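Long-range contacts in Cg3027-pa (PDB 2VHH), which probably hydrolyses N-carbamoyl-beta-alanine and its 2-methyl analogue, releasing ammonium, carbon dioxide and the beta-amino acid in pyrimidine breakdown: residues 73-78 with 111-117; 94-98 with 147-151; 29-35 with 325-329; 244-248 with 358-363; 235-239 with 268-272. One frame throughout, in Å; residues are numbered along the deposited sequence.

In the fold
Contact 1 belongs to the larger sheet and is held mainly by backbone bonds, with buried aliphatic branches beside them. Contact 2, farther from the chain's centre and partly exposed, rests on one tryptophan between two helices; it shares helix 90-110 with the beta-alpha-beta unit of contact 1. Contacts 2 and 3 lie on opposite sides of that centre, about 35 Å apart between centres. Contact 3 has no hydrogen bond across its two loops, whereas contact 5, nearest the centre, carries a buried histidine-carboxylate pair; R327 and S270 bring these two into touch. Contact 4 joins a helix end to a late loop, and contacts 3, 4 and 5 all reach the second subunit.

Contact 1: residues 73-78 with 111-117; sequences VRVGAI and AGCNIVC
N114 has its CG anti to its own carbonyl carbon and beside the backbone N (chi1 -54°), a rotation that carries OD1 back to the start of the neighbouring strand, where it accepts from R74 N at 2.8 Å, in the carbonyl plane and on a lone pair. R74 bends at chi2 (126°), which takes its guanidinium past the carbonyl of G112 to A111; there NE donates to A111 O at 3.2 Å, with the oxygen tilted out of the guanidinium plane, and NH1 adds a weak bond. NH2 turns to E342, outside the two segments, in a salt bridge.

R74 O is gripped twice, by N114 N at 2.8 Å and by I115 N at 3.2 Å. From there a parallel ladder runs on: G76 N to I115 O, C117 N to G76 O, and I78 N to C117 O, the last at 3.1 Å and nearly straight (172°). V75 pairs with I115, G76 with V116 and A77 with C117. On the face bearing V75 and I115, CD1 of I115 lies 3.9 Å from CG1 of V75 as the two side chains run side by side. On the other face, CD1 of I78 meets CG1 of V116 at 3.5 Å, and C113 SG lies beside the backbone of G76.

The pairing closes a beta-alpha-beta unit. Its crossover helix 90-110, ending in a Schellman motif at G112, sends A108 against C113 and V116. Strand 337-344 bonds to the other edge of strand 72-79, strand 162-171 continues the sheet beyond strand 115-118, and strand 283-295 covers A77 and C117.

Contact 2: residues 94-98 with 147-151; sequences REAIW and PTTKM
T148 OG1 is the polar atom at the middle of this contact: W98 NE1 reaches it in a weak hydrogen bond of 3.3 Å, clearly bent at the hydrogen, while the stronger partner of the hydroxyl is the carboxylate of E141 outside the two helices. The oxygen lies at the edge of the indole, near its plane, and also touches the six-membered ring, 3.4 Å from CZ2 of W98.

The indole is gripped on both faces and along its rim. Over one face comes the methyl of M151, whose CE lies 3.7 Å from CG of W98 and 26° off the normal of the five-membered ring, a CH-pi contact. The sulfur stands more nearly above the ring, but farther off: SD of M151 is 4.9 Å from the centroid of that five-membered ring. M151 gets there through a chain whose CG starts out anti to the backbone N (chi1 163°) and which then bends twice. The opposite face is covered from within the same helix by CG of R94, one turn earlier. At the far edge of the indole, CB of P147 packs 3.7 Å from CH2 of W98, and CG of P147 rests over a face of the R94 guanidinium.

Helices 90-110 and 147-158 run in nearly the same direction (22°), yet their segment axes stay 12.2 Å apart, a spacing bridged by the indole. Both lead into strands of the larger sheet, as neighbouring helices do in the alpha-beta-beta-alpha sandwich of carbon-nitrogen hydrolases, and within the bridge the sulfur of M151 above the five-membered ring makes a Met-aromatic contact.

Contact 3: residues 29-35 with 325-329; sequences LYGVEED and GSRTP
Y30 and R327 bring two irregular loops together, their CA atoms 5.3 Å apart; next to them the backbones of G31 and S326 run closer still. No hydrogen bond crosses between the loops. Y30 is the first residue after helix 19-29 to leave helical backbone angles.

CE2 of Y30 stands over one face of the R327 guanidinium, the ring and guanidinium planes being 82° apart, and NE of R327 comes to the ring edge, 3.3 Å from CD2 of Y30. R327 sets CG between its backbone N and carbonyl carbon (chi1 58°) and bends at chi3, which lays the guanidinium against the tyrosine. NE and NH2 of R327 grip T328 O side-on, at 2.7 and 2.8 Å, with the oxygen close to the guanidinium plane. Y319 adds a cation-pi contact and S330 a further bond. Beyond the ring, CG of P329 packs 3.4 Å from OD1 of D35, an oxygen that N10 binds.

L29 packs on L29 of a second subunit. The arrangement is a joint between the N-terminal helical region and the loop before strand 337-344 of the carbon-nitrogen hydrolase fold, centred on an arginine whose NE and NH2 share one backbone carbonyl oxygen.

Contact 4: residues 244-248 with 358-363; sequences MMFGL and RMTQRV
A single polar link joins the segments, from NH2 of R358 to G247 O. The carbonyl lies at the edge of the guanidinium, near its plane; the bond refines as very short, so its exact length is doubtful at this resolution. R358 reaches it by folding at chi2 and chi3 (-76° and -70°), and its NH1 makes a weak bond to N280 O.

Methyl groups meet the Q361 amide. The extended chain of M244 (chi2 -176°) comes from the opposite direction, its CE 3.4 Å from NE2 of Q361, while CD2 of L248 passes OE1 of Q361 at 3.7 Å; one methyl thus touches the nitrogen end of the amide, the other the oxygen end. Purely apolar contacts converge on V363, whose CG1 lies 3.9 Å from both CE of M244 and CD1 of L248.

Neighbouring subunits close in as well: M244 packs on F370 and L248 on A373 of a second subunit, while R358 touches G175 of a third. G247 O belongs to the last turn of helix 240-248, where carbonyls lack the N-H groups of a next turn; if the approach of R358 is real, the partial negative charge there may suit a guanidinium.

Contact 5: residues 235-239 with 268-272; sequences YGRHH and LWSIE
H238 presents the edge of its imidazole to the E272 carboxylate, with OE1 near the ring plane and the two planes turned 35° from each other. ND1 is modelled as donating to OE1, at a separation too short to be trusted; OE2 of E272 lies 2.9 Å from ND1 of H238. The first torsion of E272 keeps CG anti to the carbonyl carbon (chi1 -61°) and the chain then extends, spanning the distance from helix 266-280. CD1 of L268, one turn earlier on that helix, approaches the same imidazole obliquely, 3.7 Å from CE1 of H238.

Residues 235-238 lie in a 3-10 stretch that follows strand 227-231, with H239 at the N-cap position of helix 240-248; in carbon-nitrogen hydrolases this position carries the nucleophile elbow, so this contact probably borders the active site.

R237 runs across W269 at about a right angle, its guanidinium plane 58° from the indole, and CD of R237 packs 3.9 Å from CZ3 of W269. NE2 of H238 lies over one face of the same guanidinium. OE2 of E272 is 4.1 Å from NH1 of R237, but off the plane in which the N-H groups point, so the pair is one of charge alone. The indole NE1 of W269 bonds to S317 O, and F357 of a second subunit meets the H238 ring.

Contact 1: residues 73-78 with 111-117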
# COMPACT_ATOMS: atom_id res chain seq x y z
N VAL C 73 19.81 37.67 19.71
CA VAL C 73 20.93 37.27 18.86
C VAL C 73 21.15 38.34 17.80
O VAL C 73 20.19 38.92 17.30
CB VAL C 73 20.67 35.85 18.25
CG1 VAL C 73 21.19 35.69 16.83
CG2 VAL C 73 21.25 34.77 19.15
N ARG C 74 22.41 38.60 17.48
CA ARG C 74 22.78 39.61 16.49
C ARG C 74 23.45 38.96 15.29
O ARG C 74 24.47 38.28 15.44
CB ARG C 74 23.73 40.60 17.16
CG ARG C 74 23.41 42.06 16.93
CD ARG C 74 23.30 42.78 18.27
NE ARG C 74 23.69 44.18 18.18
CZ ARG C 74 23.21 45.15 18.96
NH1 ARG C 74 23.65 46.39 18.80
NH2 ARG C 74 22.30 44.88 19.89
N VAL C 75 22.90 39.14 14.09
CA VAL C 75 23.50 38.58 12.89
C VAL C 75 24.03 39.67 11.96
O VAL C 75 23.42 40.73 11.82
CB VAL C 75 22.55 37.57 12.14
CG1 VAL C 75 21.69 36.80 13.13
CG2 VAL C 75 21.67 38.27 11.11
N GLY C 76 25.18 39.41 11.36
CA GLY C 76 25.80 40.33 10.41
C GLY C 76 25.87 39.69 9.04
O GLY C 76 26.50 38.64 8.86
N ALA C 77 25.19 40.29 8.08
CA ALA C 77 25.26 39.83 6.71
C ALA C 77 26.21 40.74 5.95
O ALA C 77 26.05 41.96 5.93
CB ALA C 77 23.88 39.84 6.09
N ILE C 78 27.23 40.15 5.32
CA ILE C 78 28.21 40.91 4.55
C ILE C 78 28.00 40.74 3.03
O ILE C 78 28.19 39.65 2.48
CB ILE C 78 29.66 40.55 4.96
CG1 ILE C 78 29.93 41.01 6.40
CG2 ILE C 78 30.65 41.20 4.03
CD1 ILE C 78 31.15 40.37 7.05
N ALA C 111 29.98 45.91 16.41
CA ALA C 111 28.54 46.18 16.41
C ALA C 111 27.81 45.18 17.31
O ALA C 111 26.60 45.30 17.53
CB ALA C 111 27.98 46.12 15.01
N GLY C 112 28.55 44.19 17.82
CA GLY C 112 28.03 43.21 18.76
C GLY C 112 27.41 41.98 18.12
O GLY C 112 26.57 41.33 18.75
N CYS C 113 27.80 41.64 16.90
CA CYS C 113 27.26 40.45 16.23
C CYS C 113 27.73 39.15 16.87
O CYS C 113 28.79 39.10 17.48
CB CYS C 113 27.59 40.45 14.75
SG CYS C 113 26.68 41.69 13.86
N ASN C 114 26.91 38.11 16.73
CA ASN C 114 27.19 36.78 17.24
C ASN C 114 27.39 35.79 16.11
O ASN C 114 28.10 34.80 16.26
CB ASN C 114 26.03 36.29 18.10
CG ASN C 114 25.66 37.26 19.19
OD1 ASN C 114 24.62 37.91 19.13
ND2 ASN C 114 26.51 37.37 20.19
N ILE C 115 26.72 36.05 15.00
CA ILE C 115 26.85 35.25 13.78
C ILE C 115 27.16 36.22 12.65
O ILE C 115 26.58 37.30 12.58
CB ILE C 115 25.53 34.50 13.40
CG1 ILE C 115 24.94 33.73 14.58
CG2 ILE C 115 25.78 33.52 12.28
CD1 ILE C 115 23.44 33.59 14.51
N VAL C 116 28.06 35.83 11.77
CA VAL C 116 28.32 36.59 10.55
C VAL C 116 28.31 35.64 9.35
O VAL C 116 28.80 34.51 9.44
CB VAL C 116 29.64 37.40 10.66
CG1 VAL C 116 30.01 38.03 9.33
CG2 VAL C 116 29.51 38.48 11.72
N CYS C 117 27.73 36.08 8.24
CA CYS C 117 27.62 35.25 7.05
C CYS C 117 28.03 35.98 5.79
O CYS C 117 27.77 37.16 5.65
CB CYS C 117 26.19 34.76 6.90
SG CYS C 117 25.92 33.72 5.45

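Contact 2: residues 94-98 with 147-151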
# COMPACT_ATOMS: atom_id res chain seq x y z
N ARG C 94 42.14 36.72 -4.07
CA ARG C 94 41.58 36.23 -2.82
C ARG C 94 42.04 37.06 -1.64
O ARG C 94 41.22 37.44 -0.80
CB ARG C 94 41.94 34.76 -2.62
CG ARG C 94 41.47 34.17 -1.31
CD ARG C 94 41.48 32.66 -1.36
NE ARG C 94 42.82 32.06 -1.35
CZ ARG C 94 43.15 30.96 -2.03
NH1 ARG C 94 42.25 30.36 -2.80
NH2 ARG C 94 44.38 30.47 -1.96
N GLU C 95 43.33 37.36 -1.57
CA GLU C 95 43.87 38.15 -0.47
C GLU C 95 43.27 39.54 -0.36
O GLU C 95 43.06 40.03 0.74
CB GLU C 95 45.38 38.28 -0.58
CG GLU C 95 46.15 37.15 0.06
CD GLU C 95 47.33 37.65 0.87
OE1 GLU C 95 48.04 38.56 0.36
OE2 GLU C 95 47.53 37.15 2.01
N ALA C 96 43.01 40.17 -1.50
CA ALA C 96 42.43 41.51 -1.54
C ALA C 96 41.02 41.50 -0.95
O ALA C 96 40.63 42.42 -0.22
CB ALA C 96 42.41 42.03 -2.97
N ILE C 97 40.28 40.44 -1.27
CA ILE C 97 38.93 40.23 -0.76
C ILE C 97 38.97 39.86 0.72
O ILE C 97 38.16 40.35 1.50
CB ILE C 97 38.18 39.15 -1.59
CG1 ILE C 97 37.94 39.64 -3.02
CG2 ILE C 97 36.87 38.76 -0.92
CD1 ILE C 97 37.27 38.63 -3.96
N TRP C 98 39.93 39.02 1.10
CA TRP C 98 40.16 38.68 2.50
C TRP C 98 40.30 39.92 3.35
O TRP C 98 39.57 40.08 4.33
CB TRP C 98 41.44 37.85 2.66
CG TRP C 98 41.32 36.37 2.47
CD1 TRP C 98 40.26 35.69 1.94
CD2 TRP C 98 42.31 35.39 2.77
NE1 TRP C 98 40.53 34.34 1.91
CE2 TRP C 98 41.79 34.13 2.41
CE3 TRP C 98 43.60 35.46 3.32
CZ2 TRP C 98 42.51 32.94 2.57
CZ3 TRP C 98 44.31 34.28 3.49
CH2 TRP C 98 43.76 33.03 3.11
N PRO C 147 42.92 27.53 3.27
CA PRO C 147 43.47 28.76 3.84
C PRO C 147 42.40 29.71 4.38
O PRO C 147 42.64 30.39 5.38
CB PRO C 147 44.18 29.40 2.64
CG PRO C 147 43.60 28.72 1.43
CD PRO C 147 43.36 27.34 1.88
N THR C 148 41.25 29.75 3.72
CA THR C 148 40.16 30.66 4.07
C THR C 148 39.50 30.31 5.39
O THR C 148 39.30 31.19 6.23
CB THR C 148 39.11 30.74 2.94
OG1 THR C 148 39.76 31.12 1.73
CG2 THR C 148 38.06 31.77 3.26
N THR C 149 39.17 29.04 5.58
CA THR C 149 38.60 28.60 6.85
C THR C 149 39.58 28.79 8.01
O THR C 149 39.17 29.21 9.08
CB THR C 149 38.08 27.13 6.77
OG1 THR C 149 36.98 27.07 5.84
CG2 THR C 149 37.58 26.64 8.13
N LYS C 150 40.87 28.51 7.79
CA LYS C 150 41.90 28.66 8.82
C LYS C 150 42.01 30.11 9.30
O LYS C 150 42.11 30.37 10.49
CB LYS C 150 43.27 28.22 8.29
CG LYS C 150 43.42 26.74 7.92
CD LYS C 150 43.80 25.86 9.10
CE LYS C 150 42.57 25.25 9.78
NZ LYS C 150 42.99 24.25 10.80
N MET C 151 41.99 31.03 8.34
CA MET C 151 42.08 32.46 8.62
C MET C 151 40.83 32.96 9.30
O MET C 151 40.88 33.82 10.15
CB MET C 151 42.31 33.20 7.29
CG MET C 151 42.03 34.71 7.28
SD MET C 151 40.27 35.08 7.10
CE MET C 151 40.31 36.50 6.02

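Contact 3: residues 29-35 with 325-329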
# COMPACT_ATOMS: atom_id res chain seq x y z
N LEU C 29 4.49 46.67 2.01
CA LEU C 29 5.74 46.24 1.36
C LEU C 29 6.69 45.52 2.30
O LEU C 29 7.24 44.48 1.96
CB LEU C 29 6.47 47.42 0.71
CG LEU C 29 5.97 48.05 -0.59
CD1 LEU C 29 7.02 49.01 -1.11
CD2 LEU C 29 5.64 47.00 -1.65
N TYR C 30 6.89 46.10 3.48
CA TYR C 30 7.64 45.44 4.54
C TYR C 30 6.61 44.85 5.48
O TYR C 30 5.55 44.46 5.03
CB TYR C 30 8.58 46.45 5.20
CG TYR C 30 9.53 47.05 4.19
CD1 TYR C 30 9.26 48.28 3.59
CD2 TYR C 30 10.67 46.38 3.80
CE1 TYR C 30 10.12 48.82 2.64
CE2 TYR C 30 11.53 46.91 2.86
CZ TYR C 30 11.26 48.13 2.29
OH TYR C 30 12.14 48.63 1.37
N GLY C 31 6.86 44.75 6.77
CA GLY C 31 5.80 44.22 7.63
C GLY C 31 5.47 45.17 8.76
O GLY C 31 4.80 44.80 9.72
N VAL C 32 5.96 46.40 8.61
CA VAL C 32 6.00 47.38 9.68
C VAL C 32 5.69 48.76 9.10
O VAL C 32 6.06 49.04 7.96
CB VAL C 32 7.41 47.42 10.36
CG1 VAL C 32 7.69 46.13 11.12
CG2 VAL C 32 8.52 47.69 9.35
N GLU C 33 5.00 49.60 9.87
CA GLU C 33 4.69 50.97 9.44
C GLU C 33 5.94 51.87 9.37
O GLU C 33 6.10 52.63 8.41
CB GLU C 33 3.58 51.63 10.28
CG GLU C 33 3.75 51.53 11.80
CD GLU C 33 3.21 50.22 12.37
OE1 GLU C 33 1.99 50.15 12.66
OE2 GLU C 33 4.00 49.27 12.52
N GLU C 34 6.82 51.78 10.37
CA GLU C 34 8.14 52.42 10.29
C GLU C 34 9.27 51.47 10.69
O GLU C 34 9.05 50.49 11.41
CB GLU C 34 8.18 53.75 11.08
CG GLU C 34 8.50 53.62 12.56
CD GLU C 34 7.29 53.21 13.38
OE1 GLU C 34 6.69 54.11 14.02
OE2 GLU C 34 6.94 52.01 13.37
N ASP C 35 10.47 51.75 10.19
CA ASP C 35 11.63 50.90 10.44
C ASP C 35 12.00 50.85 11.91
O ASP C 35 12.02 51.87 12.60
CB ASP C 35 12.83 51.35 9.60
CG ASP C 35 12.58 51.22 8.12
OD1 ASP C 35 13.31 51.87 7.34
OD2 ASP C 35 11.65 50.47 7.73
N GLY C 325 6.24 37.72 8.91
CA GLY C 325 5.95 38.39 7.65
C GLY C 325 6.58 39.76 7.48
O GLY C 325 6.49 40.36 6.40
N SER C 326 7.19 40.28 8.55
CA SER C 326 7.90 41.55 8.48
C SER C 326 9.32 41.32 7.94
O SER C 326 9.80 40.18 7.90
CB SER C 326 7.94 42.22 9.84
OG SER C 326 8.42 41.31 10.80
N ARG C 327 9.96 42.40 7.50
CA ARG C 327 11.28 42.33 6.91
C ARG C 327 12.00 43.66 6.98
O ARG C 327 11.39 44.73 7.03
CB ARG C 327 11.22 41.87 5.45
CG ARG C 327 10.36 42.76 4.55
CD ARG C 327 10.85 42.76 3.11
NE ARG C 327 12.06 43.56 2.96
CZ ARG C 327 12.77 43.65 1.84
NH1 ARG C 327 12.40 42.98 0.75
NH2 ARG C 327 13.86 44.40 1.81
N THR C 328 13.32 43.57 6.97
CA THR C 328 14.23 44.69 6.97
C THR C 328 14.22 45.42 5.61
O THR C 328 13.85 44.84 4.59
CB THR C 328 15.60 44.11 7.30
OG1 THR C 328 15.79 44.18 8.72
CG2 THR C 328 16.72 44.79 6.58
N PRO C 329 14.59 46.72 5.58
CA PRO C 329 14.91 47.35 4.29
C PRO C 329 16.18 46.75 3.68
O PRO C 329 17.08 46.38 4.42
CB PRO C 329 15.19 48.81 4.65
CG PRO C 329 14.64 49.00 6.01
CD PRO C 329 14.70 47.67 6.69

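Contact 4: residues 244-248 with 358-363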
# COMPACT_ATOMS: atom_id res chain seq x y z
N MET C 244 11.64 24.33 2.98
CA MET C 244 10.76 23.59 3.88
C MET C 244 11.50 22.53 4.70
O MET C 244 11.21 22.33 5.87
CB MET C 244 9.61 22.97 3.11
CG MET C 244 8.50 22.44 3.97
SD MET C 244 7.26 21.63 2.96
CE MET C 244 6.33 20.71 4.19
N MET C 245 12.45 21.87 4.06
CA MET C 245 13.15 20.77 4.69
C MET C 245 14.08 21.27 5.80
O MET C 245 14.19 20.64 6.85
CB MET C 245 13.88 19.94 3.63
CG MET C 245 14.30 18.56 4.12
SD MET C 245 12.95 17.59 4.80
CE MET C 245 13.79 16.68 6.10
N PHE C 246 14.72 22.41 5.60
CA PHE C 246 15.47 23.05 6.68
C PHE C 246 14.56 23.36 7.85
O PHE C 246 14.97 23.21 9.00
CB PHE C 246 16.15 24.32 6.21
CG PHE C 246 17.26 24.09 5.23
CD1 PHE C 246 17.23 24.70 3.99
CD2 PHE C 246 18.33 23.26 5.56
CE1 PHE C 246 18.25 24.50 3.08
CE2 PHE C 246 19.35 23.05 4.66
CZ PHE C 246 19.32 23.67 3.41
N GLY C 247 13.33 23.78 7.55
CA GLY C 247 12.33 24.05 8.58
C GLY C 247 11.94 22.79 9.34
O GLY C 247 11.86 22.79 10.56
N LEU C 248 11.70 21.71 8.61
CA LEU C 248 11.35 20.44 9.23
C LEU C 248 12.46 19.92 10.13
O LEU C 248 12.21 19.20 11.09
CB LEU C 248 11.00 19.40 8.17
CG LEU C 248 9.72 19.62 7.36
CD1 LEU C 248 9.38 18.38 6.54
CD2 LEU C 248 8.55 20.01 8.24
N ARG C 358 2.72 24.77 10.78
CA ARG C 358 3.34 23.47 10.93
C ARG C 358 2.30 22.46 11.42
O ARG C 358 2.34 21.29 11.04
CB ARG C 358 4.55 23.56 11.86
CG ARG C 358 5.39 24.84 11.63
CD ARG C 358 6.25 24.78 10.36
NE ARG C 358 7.32 23.81 10.55
CZ ARG C 358 8.61 24.11 10.66
NH1 ARG C 358 9.03 25.36 10.54
NH2 ARG C 358 9.48 23.14 10.86
N MET C 359 1.36 22.95 12.22
CA MET C 359 0.22 22.19 12.69
C MET C 359 -0.54 21.60 11.49
O MET C 359 -0.97 20.45 11.53
CB MET C 359 -0.69 23.13 13.50
CG MET C 359 -1.65 22.50 14.51
SD MET C 359 -3.11 23.57 14.82
CE MET C 359 -2.37 24.99 15.64
N THR C 360 -0.65 22.38 10.42
CA THR C 360 -1.53 22.05 9.28
C THR C 360 -0.83 21.64 7.98
O THR C 360 -1.47 21.65 6.92
CB THR C 360 -2.45 23.22 8.93
OG1 THR C 360 -1.64 24.36 8.63
CG2 THR C 360 -3.37 23.56 10.07
N GLN C 361 0.45 21.28 8.04
CA GLN C 361 1.21 20.97 6.82
C GLN C 361 0.82 19.69 6.10
O GLN C 361 0.97 19.61 4.89
CB GLN C 361 2.71 20.97 7.09
CG GLN C 361 3.39 22.26 6.73
CD GLN C 361 4.83 22.29 7.17
OE1 GLN C 361 5.23 21.59 8.10
NE2 GLN C 361 5.63 23.10 6.50
N ARG C 362 0.34 18.70 6.84
CA ARG C 362 -0.07 17.43 6.25
C ARG C 362 1.10 16.72 5.56
O ARG C 362 0.93 16.13 4.50
CB ARG C 362 -1.25 17.63 5.27
CG ARG C 362 -2.50 18.17 5.92
CD ARG C 362 -3.67 17.25 5.66
NE ARG C 362 -4.58 17.80 4.66
CZ ARG C 362 -5.36 17.08 3.86
NH1 ARG C 362 -5.37 15.76 3.91
NH2 ARG C 362 -6.14 17.72 3.00
N VAL C 363 2.27 16.77 6.18
CA VAL C 363 3.47 16.16 5.61
C VAL C 363 3.31 14.71 5.16
O VAL C 363 3.85 14.33 4.13
CB VAL C 363 4.72 16.32 6.54
CG1 VAL C 363 5.57 17.47 6.13
CG2 VAL C 363 4.30 16.50 8.00

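Contact 5: residues 235-239 with 268-272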
# COMPACT_ATOMS: atom_id res chain seq x y z
N TYR C 235 20.79 29.25 -5.82
CA TYR C 235 19.68 28.79 -6.63
C TYR C 235 18.62 27.99 -5.86
O TYR C 235 17.48 27.88 -6.30
CB TYR C 235 20.24 27.98 -7.79
CG TYR C 235 19.28 27.51 -8.87
CD1 TYR C 235 18.71 28.42 -9.76
CD2 TYR C 235 19.01 26.16 -9.03
CE1 TYR C 235 17.87 27.98 -10.78
CE2 TYR C 235 18.16 25.71 -10.04
CZ TYR C 235 17.60 26.63 -10.91
OH TYR C 235 16.77 26.20 -11.90
N GLY C 236 18.99 27.46 -4.69
CA GLY C 236 18.04 26.76 -3.83
C GLY C 236 16.93 27.68 -3.33
O GLY C 236 15.88 27.23 -2.84
N ARG C 237 17.19 28.98 -3.45
CA ARG C 237 16.24 30.07 -3.26
C ARG C 237 14.90 29.81 -3.95
O ARG C 237 13.84 30.13 -3.42
CB ARG C 237 16.85 31.29 -3.91
CG ARG C 237 16.50 32.66 -3.37
CD ARG C 237 16.95 33.70 -4.40
NE ARG C 237 17.96 33.15 -5.30
CZ ARG C 237 18.20 33.58 -6.54
NH1 ARG C 237 17.52 34.61 -7.06
NH2 ARG C 237 19.13 32.99 -7.26
N HIS C 238 14.96 29.22 -5.15
CA HIS C 238 13.79 29.00 -6.00
C HIS C 238 13.02 27.72 -5.68
O HIS C 238 12.05 27.38 -6.37
CB HIS C 238 14.19 29.00 -7.48
CG HIS C 238 14.94 30.22 -7.91
ND1 HIS C 238 14.45 31.50 -7.73
CD2 HIS C 238 16.12 30.36 -8.55
CE1 HIS C 238 15.31 32.37 -8.23
NE2 HIS C 238 16.33 31.71 -8.73
N HIS C 239 13.44 27.00 -4.64
CA HIS C 239 12.83 25.71 -4.31
C HIS C 239 12.20 25.72 -2.92
O HIS C 239 12.89 25.53 -1.93
CB HIS C 239 13.87 24.60 -4.45
CG HIS C 239 14.21 24.29 -5.87
ND1 HIS C 239 15.26 24.89 -6.52
CD2 HIS C 239 13.62 23.47 -6.77
CE1 HIS C 239 15.32 24.44 -7.76
NE2 HIS C 239 14.33 23.57 -7.94
N LEU C 268 12.21 38.80 -8.29
CA LEU C 268 12.05 37.64 -7.43
C LEU C 268 12.75 37.82 -6.07
O LEU C 268 12.32 37.23 -5.07
CB LEU C 268 12.53 36.34 -8.11
CG LEU C 268 12.46 36.08 -9.61
CD1 LEU C 268 12.87 34.66 -9.89
CD2 LEU C 268 11.10 36.36 -10.23
N TRP C 269 13.80 38.62 -6.04
CA TRP C 269 14.63 38.79 -4.83
C TRP C 269 13.84 39.09 -3.57
O TRP C 269 14.10 38.51 -2.53
CB TRP C 269 15.71 39.86 -5.04
CG TRP C 269 16.72 39.88 -3.95
CD1 TRP C 269 16.89 40.85 -2.99
CD2 TRP C 269 17.71 38.87 -3.67
NE1 TRP C 269 17.92 40.51 -2.15
CE2 TRP C 269 18.44 39.30 -2.54
CE3 TRP C 269 18.04 37.65 -4.27
CZ2 TRP C 269 19.48 38.55 -2.00
CZ3 TRP C 269 19.08 36.91 -3.73
CH2 TRP C 269 19.79 37.36 -2.60
N SER C 270 12.86 39.99 -3.68
CA SER C 270 12.03 40.40 -2.55
C SER C 270 10.95 39.37 -2.20
O SER C 270 10.28 39.48 -1.16
CB SER C 270 11.39 41.76 -2.84
OG SER C 270 10.66 41.74 -4.06
N ILE C 271 10.79 38.36 -3.04
CA ILE C 271 9.67 37.44 -2.94
C ILE C 271 10.05 36.12 -2.29
O ILE C 271 9.42 35.70 -1.31
CB ILE C 271 9.06 37.16 -4.33
CG1 ILE C 271 8.69 38.47 -5.06
CG2 ILE C 271 7.89 36.18 -4.24
CD1 ILE C 271 7.55 39.26 -4.44
N GLU C 272 11.07 35.47 -2.81
CA GLU C 272 11.35 34.08 -2.44
C GLU C 272 11.86 33.87 -1.00
O GLU C 272 11.31 33.06 -0.26
CB GLU C 272 12.26 33.41 -3.47
CG GLU C 272 11.64 33.37 -4.87
CD GLU C 272 12.64 33.04 -5.98
OE1 GLU C 272 12.46 31.99 -6.64
OE2 GLU C 272 13.60 33.84 -6.20